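Local coordinates for halohydrin epoxidase A (PDB 4Z9F), which probably catalyses the reversible elimination of hydrogen halide from vicinal halohydrins to form epoxides, using a Rossmann-type fold related to short-chain dehydrogenases/reductases, at residues 4-9 against 75-80; 27-32 against 52-57; 128-133 against 218-223. The protein carries 1 engineered substitution. One frame throughout, in Å; residues are numbered along the deposited sequence.

Interaction 1. Residues 4-9 against 75-80; sequences ALVTHA and TIVSND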
ATOM      1  N   ALA C   4     -31.646  -7.979  -0.848  1.00 24.07           N
ATOM      2  CA  ALA C   4     -30.527  -7.054  -0.815  1.00 22.56           C
ATOM      3  C   ALA C   4     -31.026  -5.679  -0.409  1.00 24.53           C
ATOM      4  O   ALA C   4     -32.167  -5.298  -0.706  1.00 28.04           O
ATOM      5  CB  ALA C   4     -29.815  -6.968  -2.175  1.00 21.36           C
ATOM      6  N   LEU C   5     -30.178  -4.957   0.312  1.00 20.19           N
ATOM      7  CA  LEU C   5     -30.399  -3.564   0.652  1.00 19.53           C
ATOM      8  C   LEU C   5     -29.359  -2.742  -0.101  1.00 24.98           C
ATOM      9  O   LEU C   5     -28.171  -3.075  -0.069  1.00 21.93           O
ATOM     10  CB  LEU C   5     -30.285  -3.338   2.158  1.00 20.28           C
ATOM     11  CG  LEU C   5     -30.190  -1.885   2.632  1.00 22.38           C
ATOM     12  CD1 LEU C   5     -31.451  -1.090   2.280  1.00 23.14           C
ATOM     13  CD2 LEU C   5     -29.902  -1.820   4.122  1.00 23.84           C
ATOM     14  N   VAL C   6     -29.817  -1.713  -0.817  1.00 22.14           N
ATOM     15  CA  VAL C   6     -28.948  -0.808  -1.571  1.00 21.54           C
ATOM     16  C   VAL C   6     -29.274   0.612  -1.139  1.00 22.59           C
ATOM     17  O   VAL C   6     -30.424   1.051  -1.262  1.00 24.00           O
ATOM     18  CB  VAL C   6     -29.131  -0.955  -3.091  1.00 20.78           C
ATOM     19  CG1 VAL C   6     -28.280   0.091  -3.837  1.00 22.64           C
ATOM     20  CG2 VAL C   6     -28.814  -2.385  -3.553  1.00 19.83           C
ATOM     21  N   THR C   7     -28.279   1.329  -0.629  1.00 20.37           N
ATOM     22  CA  THR C   7     -28.517   2.704  -0.239  1.00 23.17           C
ATOM     23  C   THR C   7     -28.297   3.630  -1.437  1.00 24.25           C
ATOM     24  O   THR C   7     -27.686   3.251  -2.442  1.00 21.43           O
ATOM     25  CB  THR C   7     -27.611   3.101   0.920  1.00 26.82           C
ATOM     26  OG1 THR C   7     -26.245   2.950   0.519  1.00 21.82           O
ATOM     27  CG2 THR C   7     -27.880   2.211   2.121  1.00 24.25           C
ATOM     28  N   HIS C   8     -28.826   4.845  -1.319  1.00 25.78           N
ATOM     29  CA  HIS C   8     -28.714   5.884  -2.355  1.00 28.52           C
ATOM     30  C   HIS C   8     -28.920   5.300  -3.751  1.00 25.44           C
ATOM     31  O   HIS C   8     -28.105   5.474  -4.661  1.00 26.50           O
ATOM     32  CB  HIS C   8     -27.373   6.602  -2.239  1.00 23.78           C
ATOM     33  CG  HIS C   8     -27.184   7.310  -0.935  1.00 26.44           C
ATOM     34  ND1 HIS C   8     -27.823   8.494  -0.631  1.00 23.34           N
ATOM     35  CD2 HIS C   8     -26.419   7.009   0.141  1.00 27.01           C
ATOM     36  CE1 HIS C   8     -27.459   8.890   0.575  1.00 23.97           C
ATOM     37  NE2 HIS C   8     -26.605   8.010   1.064  1.00 26.45           N
ATOM     38  N   ALA C   9     -30.053   4.598  -3.913  1.00 22.62           N
ATOM     39  CA  ALA C   9     -30.255   3.715  -5.056  1.00 22.74           C
ATOM     40  C   ALA C   9     -30.277   4.442  -6.394  1.00 22.88           C
ATOM     41  O   ALA C   9     -30.116   3.796  -7.437  1.00 24.15           O
ATOM     42  CB  ALA C   9     -31.556   2.925  -4.886  1.00 23.71           C
ATOM     43  N   THR C  75     -27.321  -9.477   1.284  1.00 21.52           N
ATOM     44  CA  THR C  75     -26.300  -8.531   0.848  1.00 23.04           C
ATOM     45  C   THR C  75     -26.741  -7.108   1.148  1.00 22.65           C
ATOM     46  O   THR C  75     -27.904  -6.744   0.927  1.00 20.88           O
ATOM     47  CB  THR C  75     -26.017  -8.681  -0.655  1.00 19.65           C
ATOM     48  OG1 THR C  75     -25.520  -9.998  -0.920  1.00 23.16           O
ATOM     49  CG2 THR C  75     -25.007  -7.634  -1.126  1.00 18.12           C
ATOM     50  N   ILE C  76     -25.817  -6.312   1.679  1.00 21.30           N
ATOM     51  CA  ILE C  76     -25.997  -4.876   1.816  1.00 19.54           C
ATOM     52  C   ILE C  76     -24.973  -4.213   0.895  1.00 23.12           C
ATOM     53  O   ILE C  76     -23.774  -4.501   0.988  1.00 18.57           O
ATOM     54  CB  ILE C  76     -25.823  -4.403   3.269  1.00 23.06           C
ATOM     55  CG1 ILE C  76     -26.832  -5.102   4.194  1.00 18.77           C
ATOM     56  CG2 ILE C  76     -25.956  -2.880   3.360  1.00 22.99           C
ATOM     57  CD1 ILE C  76     -26.605  -4.811   5.662  1.00 21.88           C
ATOM     58  N   VAL C  77     -25.446  -3.370  -0.018  1.00 22.06           N
ATOM     59  CA  VAL C  77     -24.579  -2.497  -0.800  1.00 20.29           C
ATOM     60  C   VAL C  77     -24.660  -1.118  -0.174  1.00 22.63           C
ATOM     61  O   VAL C  77     -25.671  -0.419  -0.312  1.00 20.49           O
ATOM     62  CB  VAL C  77     -24.974  -2.453  -2.281  1.00 18.84           C
ATOM     63  CG1 VAL C  77     -24.091  -1.444  -3.008  1.00 21.90           C
ATOM     64  CG2 VAL C  77     -24.830  -3.818  -2.917  1.00 19.13           C
ATOM     65  N   SER C  78     -23.607  -0.735   0.538  1.00 19.20           N
ATOM     66  CA  SER C  78     -23.542   0.576   1.176  1.00 20.33           C
ATOM     67  C   SER C  78     -22.974   1.544   0.151  1.00 24.13           C
ATOM     68  O   SER C  78     -21.765   1.754   0.066  1.00 23.06           O
ATOM     69  CB  SER C  78     -22.688   0.529   2.431  1.00 17.85           C
ATOM     70  OG  SER C  78     -22.742   1.768   3.110  1.00 20.05           O
ATOM     71  N   ASN C  79     -23.865   2.135  -0.636  1.00 21.43           N
ATOM     72  CA  ASN C  79     -23.496   2.948  -1.792  1.00 19.31           C
ATOM     73  C   ASN C  79     -23.514   4.416  -1.367  1.00 22.39           C
ATOM     74  O   ASN C  79     -24.436   5.180  -1.662  1.00 27.28           O
ATOM     75  CB  ASN C  79     -24.445   2.639  -2.943  1.00 19.87           C
ATOM     76  CG  ASN C  79     -24.316   3.598  -4.091  1.00 25.15           C
ATOM     77  OD1 ASN C  79     -23.267   3.691  -4.739  1.00 23.36           O
ATOM     78  ND2 ASN C  79     -25.403   4.299  -4.381  1.00 23.25           N
ATOM     79  N   ASP C  80     -22.473   4.815  -0.647  1.00 22.00           N
ATOM     80  CA  ASP C  80     -22.429   6.149  -0.079  1.00 22.03           C
ATOM     81  C   ASP C  80     -21.884   7.146  -1.096  1.00 24.23           C
ATOM     82  O   ASP C  80     -21.011   6.815  -1.901  1.00 24.08           O
ATOM     83  CB  ASP C  80     -21.589   6.141   1.197  1.00 21.63           C
ATOM     84  CG  ASP C  80     -22.110   5.123   2.208  1.00 25.51           C
ATOM     85  OD1 ASP C  80     -23.155   5.408   2.832  1.00 24.85           O
ATOM     86  OD2 ASP C  80     -21.506   4.033   2.353  1.00 21.91           O
TER
HETATM   87  O   HOH W   1     -24.838   3.430   2.761  1.00 25.45           O
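Leu-5 and Ile-76 lie side by side in the parallel sheet at the core of the Rossmann-type fold, with Leu-5 CD2 beside Ile-76 CG2. Val-6 and Val-77 pair likewise on the face that helix 14-23 packs against. The two strands run 5° apart. Three backbone bonds join them: Leu-5 N to Thr-75 O, Val-77 N to Leu-5 O, and Thr-7 N to Val-77 O. The middle one is the shortest, 2.7 Å from Val-77 N to Leu-5 O.

After Thr-7 N to Val-77 O, side chains take part in the bonding. With chi1 at 60°, Thr-7 OG1 sits between its own backbone N and carbonyl carbon. There it accepts Asn-79 N at 2.8 Å, through a rather bent bond of 139°. Asn-79 ND2 gives to Thr-7 O at 3.2 Å, which lies in its amide plane. The same nitrogen also binds His-11 O, and Asn-79 OD1 accepts Ala-13 N. Both ends of the amide are therefore held, which ties the loop that follows strand 3-6 to strand 73-79.

One water bonds to Thr-7 OG1 and donates to Ser-78 OG and Asp-80 OD1. Ser-78 OG in turn donates to Asp-80 OD2 from the syn side of the carboxylate. Asn-79 O is buried without a hydrogen-bond partner; it meets the His-8 ring at its edge, 3.2 Å from His-8 CD2.

Interaction 2. Residues 27-32 against 52-57; sequences TVVCHD and VALAEQ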
ATOM      1  N   THR C  27     -34.711  -9.824  -4.458  1.00 27.48           N
ATOM      2  CA  THR C  27     -35.573  -8.689  -4.181  1.00 26.53           C
ATOM      3  C   THR C  27     -34.682  -7.588  -3.624  1.00 26.68           C
ATOM      4  O   THR C  27     -34.023  -7.776  -2.594  1.00 24.58           O
ATOM      5  CB  THR C  27     -36.679  -9.066  -3.196  1.00 29.51           C
ATOM      6  OG1 THR C  27     -37.454 -10.126  -3.760  1.00 24.80           O
ATOM      7  CG2 THR C  27     -37.585  -7.877  -2.917  1.00 30.25           C
ATOM      8  N   VAL C  28     -34.635  -6.457  -4.311  1.00 25.40           N
ATOM      9  CA  VAL C  28     -33.751  -5.368  -3.930  1.00 23.85           C
ATOM     10  C   VAL C  28     -34.568  -4.311  -3.206  1.00 24.95           C
ATOM     11  O   VAL C  28     -35.370  -3.598  -3.822  1.00 28.48           O
ATOM     12  CB  VAL C  28     -33.021  -4.785  -5.145  1.00 24.17           C
ATOM     13  CG1 VAL C  28     -32.032  -3.733  -4.679  1.00 24.46           C
ATOM     14  CG2 VAL C  28     -32.320  -5.912  -5.924  1.00 22.30           C
ATOM     15  N   VAL C  29     -34.354  -4.203  -1.897  1.00 23.26           N
ATOM     16  CA  VAL C  29     -34.941  -3.150  -1.076  1.00 25.28           C
ATOM     17  C   VAL C  29     -34.026  -1.928  -1.122  1.00 27.59           C
ATOM     18  O   VAL C  29     -32.826  -2.033  -0.845  1.00 25.42           O
ATOM     19  CB  VAL C  29     -35.130  -3.642   0.369  1.00 25.70           C
ATOM     20  CG1 VAL C  29     -35.708  -2.559   1.220  1.00 23.68           C
ATOM     21  CG2 VAL C  29     -35.997  -4.886   0.394  1.00 27.64           C
ATOM     22  N   CYS C  30     -34.591  -0.762  -1.448  1.00 27.35           N
ATOM     23  CA  CYS C  30     -33.813   0.408  -1.841  1.00 26.27           C
ATOM     24  C   CYS C  30     -34.065   1.601  -0.932  1.00 31.50           C
ATOM     25  O   CYS C  30     -35.212   1.903  -0.588  1.00 32.40           O
ATOM     26  CB  CYS C  30     -34.139   0.803  -3.287  1.00 27.30           C
ATOM     27  SG  CYS C  30     -33.699  -0.456  -4.474  1.00 26.91           S
ATOM     28  N   HIS C  31     -32.983   2.289  -0.568  1.00 25.42           N
ATOM     29  CA  HIS C  31     -33.035   3.558   0.134  1.00 29.64           C
ATOM     30  C   HIS C  31     -32.618   4.665  -0.824  1.00 29.80           C
ATOM     31  O   HIS C  31     -31.789   4.455  -1.715  1.00 28.60           O
ATOM     32  CB  HIS C  31     -32.129   3.545   1.374  1.00 26.74           C
ATOM     33  CG  HIS C  31     -31.581   4.888   1.757  1.00 23.60           C
ATOM     34  ND1 HIS C  31     -30.465   5.439   1.160  1.00 25.97           N
ATOM     35  CD2 HIS C  31     -31.974   5.775   2.704  1.00 30.03           C
ATOM     36  CE1 HIS C  31     -30.207   6.612   1.709  1.00 26.37           C
ATOM     37  NE2 HIS C  31     -31.108   6.840   2.651  1.00 28.92           N
ATOM     38  N   ASP C  32     -33.218   5.839  -0.644  1.00 31.98           N
ATOM     39  CA  ASP C  32     -32.810   7.032  -1.375  1.00 28.69           C
ATOM     40  C   ASP C  32     -33.387   8.242  -0.659  1.00 31.05           C
ATOM     41  O   ASP C  32     -34.438   8.153  -0.016  1.00 33.59           O
ATOM     42  CB  ASP C  32     -33.263   6.982  -2.838  1.00 29.45           C
ATOM     43  CG  ASP C  32     -32.580   8.041  -3.700  1.00 30.81           C
ATOM     44  OD1 ASP C  32     -33.245   9.033  -4.076  1.00 28.89           O
ATOM     45  OD2 ASP C  32     -31.367   7.885  -3.994  1.00 30.37           O
ATOM     46  N   VAL C  52     -38.318  -2.749  -3.713  1.00 27.31           N
ATOM     47  CA  VAL C  52     -39.094  -2.094  -2.670  1.00 26.60           C
ATOM     48  C   VAL C  52     -38.394  -0.782  -2.341  1.00 31.58           C
ATOM     49  O   VAL C  52     -37.174  -0.762  -2.132  1.00 28.67           O
ATOM     50  CB  VAL C  52     -39.216  -2.977  -1.415  1.00 27.53           C
ATOM     51  CG1 VAL C  52     -39.732  -2.166  -0.234  1.00 27.50           C
ATOM     52  CG2 VAL C  52     -40.101  -4.180  -1.684  1.00 28.74           C
ATOM     53  N   ALA C  53     -39.154   0.308  -2.313  1.00 29.91           N
ATOM     54  CA  ALA C  53     -38.629   1.618  -1.953  1.00 30.11           C
ATOM     55  C   ALA C  53     -38.948   1.897  -0.491  1.00 36.30           C
ATOM     56  O   ALA C  53     -40.120   2.008  -0.120  1.00 32.19           O
ATOM     57  CB  ALA C  53     -39.213   2.715  -2.846  1.00 31.23           C
ATOM     58  N   LEU C  54     -37.903   2.012   0.329  1.00 33.70           N
ATOM     59  CA  LEU C  54     -38.056   2.330   1.741  1.00 34.57           C
ATOM     60  C   LEU C  54     -38.322   3.811   1.943  1.00 36.81           C
ATOM     61  O   LEU C  54     -37.770   4.656   1.234  1.00 30.92           O
ATOM     62  CB  LEU C  54     -36.795   1.965   2.521  1.00 30.87           C
ATOM     63  CG  LEU C  54     -36.376   0.513   2.575  1.00 27.22           C
ATOM     64  CD1 LEU C  54     -35.070   0.401   3.359  1.00 26.46           C
ATOM     65  CD2 LEU C  54     -37.488  -0.311   3.214  1.00 32.52           C
ATOM     66  N   ALA C  55     -39.135   4.126   2.950  1.00 31.11           N
ATOM     67  CA  ALA C  55     -39.292   5.514   3.345  1.00 31.76           C
ATOM     68  C   ALA C  55     -38.200   5.965   4.306  1.00 32.03           C
ATOM     69  O   ALA C  55     -37.896   7.162   4.356  1.00 33.03           O
ATOM     70  CB  ALA C  55     -40.666   5.727   3.985  1.00 39.24           C
ATOM     71  N   GLU C  56     -37.600   5.038   5.053  1.00 32.07           N
ATOM     72  CA  GLU C  56     -36.697   5.415   6.135  1.00 33.44           C
ATOM     73  C   GLU C  56     -35.459   6.110   5.591  1.00 29.97           C
ATOM     74  O   GLU C  56     -34.890   5.698   4.578  1.00 29.82           O
ATOM     75  CB  GLU C  56     -36.296   4.189   6.956  1.00 29.58           C
ATOM     76  CG  GLU C  56     -37.372   3.765   7.961  1.00 39.35           C
ATOM     77  CD  GLU C  56     -38.547   3.019   7.311  1.00 44.73           C
ATOM     78  OE1 GLU C  56     -39.490   2.628   8.057  1.00 51.87           O
ATOM     79  OE2 GLU C  56     -38.507   2.830   6.069  1.00 40.89           O
ATOM     80  N   GLN C  57     -35.052   7.175   6.280  1.00 32.39           N
ATOM     81  CA  GLN C  57     -33.897   7.972   5.898  1.00 32.15           C
ATOM     82  C   GLN C  57     -32.738   7.856   6.870  1.00 33.93           C
ATOM     83  O   GLN C  57     -31.618   8.240   6.516  1.00 32.99           O
ATOM     84  CB  GLN C  57     -34.288   9.455   5.775  1.00 37.05           C
ATOM     85  CG  GLN C  57     -35.288   9.718   4.664  1.00 32.49           C
ATOM     86  CD  GLN C  57     -34.743   9.291   3.322  1.00 34.19           C
ATOM     87  OE1 GLN C  57     -33.656   9.713   2.923  1.00 29.99           O
ATOM     88  NE2 GLN C  57     -35.475   8.425   2.630  1.00 34.45           N
TER
HETATM   89  O   HOH W   2     -31.064   9.049   4.206  1.00 33.76           O
HETATM   90  O   HOH W   3     -35.156   5.649   1.770  1.00 32.59           O
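This contact closes a beta-alpha-beta unit of the Rossmann-type fold, made of strand 27-30, helix 38-47 and strand 52-53. The strands are parallel, and 52-53 is the outermost on its side of the sheet in this chain. Val-52 N donates to Val-28 O, Cys-30 N to Val-52 O at 2.7 Å, and Leu-54 N to Cys-30 O at 2.8 Å.

On the face covered by helix 62-67, Val-29 CG2 lies beside Val-52 CB. Leu-54 crosses Val-29 at about a right angle. Packing is tight here, with Val-29 CG1 only 3.4 Å from Leu-54 CG.

Beyond the strands, Gln-57 folds back through a bent chain, chi2 -59°. This brings NE2 to Asp-32 O at 2.9 Å, and NE2 also donates to Ala-55 O. Water 3 accepts Asp-32 N and lies 2.8 Å from both Leu-54 O and Glu-56 O. His-31 uses both ring nitrogens: ND1 accepts His-8 N, and NE2 bonds to water 2. That water lies in the ring plane and also donates to Gln-57 OE1 and O. The same ring edge meets Glu-56 O, 3.5 Å from His-31 CD2.

Interaction 3. Residues 128-133 against 218-223; sequences SVIFIT and ALITFL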
ATOM      1  N   SER C 128     -23.187 -10.469   3.003  1.00 21.14           N
ATOM      2  CA  SER C 128     -22.142  -9.649   2.408  1.00 20.02           C
ATOM      3  C   SER C 128     -22.501  -8.180   2.579  1.00 22.84           C
ATOM      4  O   SER C 128     -23.652  -7.776   2.387  1.00 22.12           O
ATOM      5  CB  SER C 128     -21.946  -9.976   0.925  1.00 17.93           C
ATOM      6  OG  SER C 128     -21.558 -11.321   0.735  1.00 23.14           O
ATOM      7  N   VAL C 129     -21.517  -7.384   2.974  1.00 20.48           N
ATOM      8  CA  VAL C 129     -21.680  -5.954   3.109  1.00 18.18           C
ATOM      9  C   VAL C 129     -20.614  -5.350   2.205  1.00 25.38           C
ATOM     10  O   VAL C 129     -19.411  -5.512   2.463  1.00 18.45           O
ATOM     11  CB  VAL C 129     -21.541  -5.484   4.565  1.00 22.20           C
ATOM     12  CG1 VAL C 129     -21.877  -4.018   4.697  1.00 20.68           C
ATOM     13  CG2 VAL C 129     -22.445  -6.323   5.498  1.00 20.03           C
ATOM     14  N   ILE C 130     -21.053  -4.708   1.121  1.00 21.29           N
ATOM     15  CA  ILE C 130     -20.163  -4.165   0.099  1.00 21.11           C
ATOM     16  C   ILE C 130     -20.243  -2.652   0.168  1.00 25.38           C
ATOM     17  O   ILE C 130     -21.320  -2.074  -0.020  1.00 22.66           O
ATOM     18  CB  ILE C 130     -20.540  -4.674  -1.298  1.00 23.10           C
ATOM     19  CG1 ILE C 130     -20.470  -6.196  -1.325  1.00 22.86           C
ATOM     20  CG2 ILE C 130     -19.610  -4.077  -2.353  1.00 23.37           C
ATOM     21  CD1 ILE C 130     -21.231  -6.806  -2.436  1.00 18.29           C
ATOM     22  N   PHE C 131     -19.110  -2.007   0.438  1.00 20.34           N
ATOM     23  CA  PHE C 131     -19.055  -0.561   0.561  1.00 20.47           C
ATOM     24  C   PHE C 131     -18.550   0.023  -0.752  1.00 20.70           C
ATOM     25  O   PHE C 131     -17.474  -0.356  -1.231  1.00 22.85           O
ATOM     26  CB  PHE C 131     -18.152  -0.147   1.724  1.00 18.17           C
ATOM     27  CG  PHE C 131     -18.716  -0.489   3.071  1.00 17.93           C
ATOM     28  CD1 PHE C 131     -18.594  -1.773   3.591  1.00 19.74           C
ATOM     29  CD2 PHE C 131     -19.353   0.481   3.830  1.00 16.96           C
ATOM     30  CE1 PHE C 131     -19.108  -2.085   4.855  1.00 15.50           C
ATOM     31  CE2 PHE C 131     -19.883   0.169   5.088  1.00 21.84           C
ATOM     32  CZ  PHE C 131     -19.753  -1.111   5.597  1.00 19.13           C
ATOM     33  N   ILE C 132     -19.334   0.915  -1.350  1.00 18.10           N
ATOM     34  CA  ILE C 132     -18.876   1.645  -2.527  1.00 19.50           C
ATOM     35  C   ILE C 132     -18.174   2.897  -2.035  1.00 20.51           C
ATOM     36  O   ILE C 132     -18.792   3.758  -1.398  1.00 20.30           O
ATOM     37  CB  ILE C 132     -20.031   1.992  -3.478  1.00 19.19           C
ATOM     38  CG1 ILE C 132     -20.969   0.798  -3.664  1.00 19.07           C
ATOM     39  CG2 ILE C 132     -19.466   2.478  -4.827  1.00 21.72           C
ATOM     40  CD1 ILE C 132     -20.422  -0.393  -4.444  1.00 18.32           C
ATOM     41  N   THR C 133     -16.872   2.989  -2.312  1.00 21.56           N
ATOM     42  CA  THR C 133     -16.068   4.088  -1.802  1.00 19.86           C
ATOM     43  C   THR C 133     -15.545   4.874  -2.998  1.00 20.96           C
ATOM     44  O   THR C 133     -16.337   5.437  -3.763  1.00 20.47           O
ATOM     45  CB  THR C 133     -14.946   3.558  -0.893  1.00 20.19           C
ATOM     46  OG1 THR C 133     -14.035   2.733  -1.635  1.00 18.99           O
ATOM     47  CG2 THR C 133     -15.560   2.705   0.232  1.00 19.21           C
ATOM     48  N   ALA C 218     -21.552  -6.978 -12.308  1.00 20.00           N
ATOM     49  CA  ALA C 218     -20.988  -8.322 -12.263  1.00 21.66           C
ATOM     50  C   ALA C 218     -20.064  -8.505 -11.064  1.00 20.40           C
ATOM     51  O   ALA C 218     -20.058  -9.575 -10.441  1.00 19.38           O
ATOM     52  CB  ALA C 218     -20.244  -8.627 -13.561  1.00 19.72           C
ATOM     53  N   LEU C 219     -19.270  -7.481 -10.728  1.00 19.07           N
ATOM     54  CA  LEU C 219     -18.425  -7.564  -9.537  1.00 17.43           C
ATOM     55  C   LEU C 219     -19.279  -7.687  -8.276  1.00 20.65           C
ATOM     56  O   LEU C 219     -19.009  -8.526  -7.407  1.00 19.64           O
ATOM     57  CB  LEU C 219     -17.510  -6.338  -9.455  1.00 21.15           C
ATOM     58  CG  LEU C 219     -16.662  -6.200  -8.193  1.00 20.84           C
ATOM     59  CD1 LEU C 219     -15.718  -7.380  -8.072  1.00 19.42           C
ATOM     60  CD2 LEU C 219     -15.884  -4.875  -8.173  1.00 18.36           C
ATOM     61  N   ILE C 220     -20.337  -6.884  -8.183  1.00 20.08           N
ATOM     62  CA  ILE C 220     -21.182  -6.881  -6.993  1.00 18.21           C
ATOM     63  C   ILE C 220     -21.890  -8.225  -6.821  1.00 21.47           C
ATOM     64  O   ILE C 220     -21.969  -8.756  -5.708  1.00 20.34           O
ATOM     65  CB  ILE C 220     -22.171  -5.701  -7.056  1.00 23.30           C
ATOM     66  CG1 ILE C 220     -21.448  -4.393  -6.713  1.00 21.62           C
ATOM     67  CG2 ILE C 220     -23.352  -5.919  -6.118  1.00 21.32           C
ATOM     68  CD1 ILE C 220     -22.320  -3.147  -6.817  1.00 21.24           C
ATOM     69  N   THR C 221     -22.422  -8.796  -7.904  1.00 20.77           N
ATOM     70  CA  THR C 221     -23.113 -10.074  -7.746  1.00 20.79           C
ATOM     71  C   THR C 221     -22.129 -11.221  -7.543  1.00 23.06           C
ATOM     72  O   THR C 221     -22.466 -12.216  -6.886  1.00 19.87           O
ATOM     73  CB  THR C 221     -24.038 -10.366  -8.935  1.00 23.84           C
ATOM     74  OG1 THR C 221     -23.295 -10.400 -10.159  1.00 26.94           O
ATOM     75  CG2 THR C 221     -25.144  -9.319  -9.030  1.00 23.74           C
ATOM     76  N   PHE C 222     -20.910 -11.107  -8.088  1.00 19.42           N
ATOM     77  CA  PHE C 222     -19.879 -12.091  -7.779  1.00 18.81           C
ATOM     78  C   PHE C 222     -19.522 -12.057  -6.300  1.00 17.35           C
ATOM     79  O   PHE C 222     -19.403 -13.111  -5.661  1.00 20.49           O
ATOM     80  CB  PHE C 222     -18.632 -11.851  -8.633  1.00 19.78           C
ATOM     81  CG  PHE C 222     -17.489 -12.772  -8.297  1.00 18.97           C
ATOM     82  CD1 PHE C 222     -17.517 -14.096  -8.693  1.00 24.46           C
ATOM     83  CD2 PHE C 222     -16.390 -12.307  -7.600  1.00 21.74           C
ATOM     84  CE1 PHE C 222     -16.476 -14.949  -8.405  1.00 22.24           C
ATOM     85  CE2 PHE C 222     -15.326 -13.175  -7.298  1.00 24.80           C
ATOM     86  CZ  PHE C 222     -15.383 -14.489  -7.705  1.00 21.39           C
ATOM     87  N   LEU C 223     -19.374 -10.855  -5.728  1.00 20.75           N
ATOM     88  CA  LEU C 223     -19.123 -10.765  -4.292  1.00 17.23           C
ATOM     89  C   LEU C 223     -20.317 -11.284  -3.496  1.00 21.07           C
ATOM     90  O   LEU C 223     -20.149 -12.083  -2.569  1.00 19.72           O
ATOM     91  CB  LEU C 223     -18.780  -9.330  -3.888  1.00 17.89           C
ATOM     92  CG  LEU C 223     -17.452  -8.803  -4.467  1.00 16.13           C
ATOM     93  CD1 LEU C 223     -17.180  -7.372  -4.036  1.00 17.26           C
ATOM     94  CD2 LEU C 223     -16.264  -9.705  -4.090  1.00 18.29           C
TER
HETATM   95  O   HOH W   4     -19.389 -12.547  -0.000  1.00 20.26           O
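Ile-130 holds CG1 anti to its carbonyl carbon, chi1 -59°, and continues nearly extended, chi2 161°. This carries CD1 from the central sheet of the Rossmann-type fold across to helix 213-224. Ile-132 also has CG1 anti to the carbonyl carbon, but its chain then bends, and the bend brings its own CD1 nearer the helix.

This is helix-on-sheet packing. The helix segment runs roughly against the strand, at 153°, with 9.8 Å between the two axes. No direct hydrogen bond joins them. Alternate residues of the strand, Ser-128, Ile-130 and Ile-132, meet the helix. Val-129 and Phe-131 belong to the other face, where Phe-131 packs on helix 147-165.

Ile-130 does most of the touching. Its CD1 sits 3.8 Å from Leu-223 CB, and the two side chains pass each other at a slant. The same methyl is 3.9 Å from Ile-220 O and 4.3 Å from Ile-220 CG2. It therefore rests against Ile-220 and Leu-223, one helical turn apart. Farther along the strand, Ile-132 CD1 meets Ile-220 CD1 at 4.1 Å, with the side chains crossing at about a right angle. Strand 170-177 adds to this apolar layer: Ile-175 touches Ile-130, and Tyr-173 touches Leu-223.

Other residues of the same helix face a second subunit. The ring of Phe-222 stacks on Phe-222 of that subunit, and Leu-219 packs on its Ile-231. The helix thus links the core of the sheet to a subunit interface.

At the start of the strand segment the contact turns polar. Ser-128 OG is 3.7 Å from Leu-223 O, and one water bridges them. It lies 2.6 Å from Ser-128 OG and donates to Leu-223 O at 2.7 Å.

All three contacts lie on one seven-stranded parallel sheet with strand order 3-2-1-4-5-6-7. Interaction 1 joins strands 3-6 and 73-79 in the middle. Interaction 2 lies at one margin, its strand 27-30 bonded to 3-6. On the other side of interaction 1, strand 127-132 of interaction 3 is bonded to 73-79. The centres of interactions 2 and 3 are each about 9 Å from that of interaction 1 and about 18 Å from each other. In sequence, interaction 2 falls between the two segments of interaction 1, and interaction 3 follows both. The contacts thus span the sheet from its margin at 52-53 to 127-132, with 170-177 and 235-238 beyond; helix 213-224, packed on 127-132, also faces another subunit.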